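Long-range contact in SAM-dependent methyltransferase (Exiguobacterium sibiricum 255-15, PDB 3D2L), which probably transfers a methyl group from S-adenosylmethionine to an acceptor substrate: residues R36-G41 / E95-I100. Sequence-based numbering, arbitrary orientation.
Sequences RIADIG and EPVDAI
The guanidinium of Arg36 has Asp98 OD2 over one face, displaced from its centre, and the backbone carbonyl of Pro96 at its edge. The carboxylate plane is turned 73° from that of the guanidinium, and the salt bridge from Arg36 NH1 to Asp98 OD2 (3.3 Å) rests on charge alone. At the edge, Arg36 NE donates to Pro96 O (2.8 Å), close to the guanidinium plane but above the plane of the carbonyl; a bend at chi3 (-53°) folds the chain back to this oxygen. The anti lone pair of Asp98 OD2 takes the almost straight bond from Arg36 N (2.7 Å), while Arg36 O accepts from the amides of both Asp98 and Ala99. These bonds tie the start of strand 36-40, first in sequence but interior in the Rossmann-like methyltransferase sheet, to strand 97-102, its parallel neighbour, with the backbone changing direction at Asp98. A leucine here in place of Arg36 would probably leave the Asp98 carboxylate without this opposite charge and Pro96 O without this donor. Farther along, Ala38 N bonds to Ala99 O (3.0 Å), and Ile40 CD1 presses tightly on CG2 of Ile100 (3.5 Å), a residue that helix 113-126 also packs against.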
loop_
_atom_site.group_PDB
_atom_site.type_symbol
_atom_site.label_atom_id
_atom_site.label_comp_id
_atom_site.label_asym_id
_atom_site.label_seq_id
_atom_site.Cartn_x
_atom_site.Cartn_y
_atom_site.Cartn_z
ATOM N N ARG A 36 15.059 10.931 1.475
ATOM C CA ARG A 36 15.132 9.512 1.779
ATOM C C ARG A 36 13.782 9.066 2.247
ATOM O O ARG A 36 13.236 9.659 3.166
ATOM C CB ARG A 36 16.184 9.220 2.855
ATOM C CG ARG A 36 17.586 9.654 2.438
ATOM C CD ARG A 36 18.667 9.420 3.521
ATOM N NE ARG A 36 18.314 10.010 4.816
ATOM C CZ ARG A 36 18.306 11.318 5.091
ATOM N NH1 ARG A 36 18.619 12.229 4.164
ATOM N NH2 ARG A 36 17.956 11.722 6.315
ATOM N N ILE A 37 13.265 8.042 1.573
ATOM C CA ILE A 37 11.948 7.472 1.829
ATOM C C ILE A 37 11.972 5.963 2.053
ATOM O O ILE A 37 12.684 5.219 1.366
ATOM C CB ILE A 37 10.942 7.710 0.648
ATOM C CG1 ILE A 37 10.691 9.199 0.427
ATOM C CG2 ILE A 37 9.595 7.000 0.903
ATOM C CD1 ILE A 37 9.495 9.509 -0.491
ATOM N N ALA A 38 11.200 5.531 3.038
ATOM C CA ALA A 38 10.940 4.115 3.268
ATOM C C ALA A 38 9.507 3.879 2.776
ATOM O O ALA A 38 8.537 4.479 3.273
ATOM C CB ALA A 38 11.098 3.744 4.741
ATOM N N ASP A 39 9.378 3.045 1.761
ATOM C CA ASP A 39 8.062 2.680 1.184
ATOM C C ASP A 39 7.740 1.317 1.732
ATOM O O ASP A 39 8.354 0.305 1.363
ATOM C CB ASP A 39 8.142 2.662 -0.332
ATOM C CG ASP A 39 6.793 2.409 -0.990
ATOM O OD1 ASP A 39 5.758 2.930 -0.479
ATOM O OD2 ASP A 39 6.803 1.698 -2.025
ATOM N N ILE A 40 6.764 1.292 2.613
ATOM C CA ILE A 40 6.438 0.111 3.346
ATOM C C ILE A 40 5.170 -0.590 2.849
ATOM O O ILE A 40 4.251 0.018 2.400
ATOM C CB ILE A 40 6.489 0.368 4.858
ATOM C CG1 ILE A 40 5.312 1.155 5.306
ATOM C CG2 ILE A 40 7.777 1.149 5.260
ATOM C CD1 ILE A 40 5.453 1.641 6.672
ATOM N N GLY A 41 5.169 -1.900 2.919
ATOM C CA GLY A 41 4.108 -2.710 2.342
ATOM C C GLY A 41 4.139 -2.532 0.835
ATOM O O GLY A 41 3.108 -2.453 0.167
ATOM N N GLU A 95 19.585 3.430 8.700
ATOM C CA GLU A 95 19.824 4.785 8.210
ATOM C C GLU A 95 18.563 5.624 8.381
ATOM O O GLU A 95 17.444 5.101 8.335
ATOM C CB GLU A 95 20.274 4.774 6.736
ATOM C CG GLU A 95 21.573 3.984 6.473
ATOM N N PRO A 96 18.741 6.942 8.557
ATOM C CA PRO A 96 17.584 7.837 8.772
ATOM C C PRO A 96 16.723 8.023 7.530
ATOM O O PRO A 96 17.241 7.950 6.385
ATOM C CB PRO A 96 18.240 9.174 9.159
ATOM C CG PRO A 96 19.640 9.124 8.557
ATOM C CD PRO A 96 20.032 7.664 8.544
ATOM N N VAL A 97 15.416 8.217 7.731
ATOM C CA VAL A 97 14.527 8.541 6.591
ATOM C C VAL A 97 13.744 9.808 6.882
ATOM O O VAL A 97 13.360 10.075 8.005
ATOM C CB VAL A 97 13.547 7.390 6.124
ATOM C CG1 VAL A 97 14.301 6.089 5.879
ATOM C CG2 VAL A 97 12.347 7.206 7.038
ATOM N N ASP A 98 13.498 10.547 5.817
ATOM C CA ASP A 98 12.776 11.788 5.837
ATOM C C ASP A 98 11.293 11.590 5.697
ATOM O O ASP A 98 10.538 12.480 6.051
ATOM C CB ASP A 98 13.237 12.649 4.666
ATOM C CG ASP A 98 14.721 12.874 4.673
ATOM O OD1 ASP A 98 15.205 13.424 5.672
ATOM O OD2 ASP A 98 15.394 12.524 3.675
ATOM N N ALA A 99 10.870 10.481 5.091
ATOM C CA ALA A 99 9.442 10.199 4.927
ATOM C C ALA A 99 9.194 8.706 4.843
ATOM O O ALA A 99 10.078 7.927 4.419
ATOM C CB ALA A 99 8.859 10.912 3.652
ATOM N N ILE A 100 7.999 8.319 5.284
ATOM C CA ILE A 100 7.494 6.952 5.171
ATOM C C ILE A 100 6.242 6.986 4.323
ATOM O O ILE A 100 5.343 7.801 4.553
ATOM C CB ILE A 100 7.216 6.311 6.587
ATOM C CG1 ILE A 100 8.519 6.072 7.312
ATOM C CG2 ILE A 100 6.421 4.985 6.486
ATOM C CD1 ILE A 100 8.277 5.760 8.782
#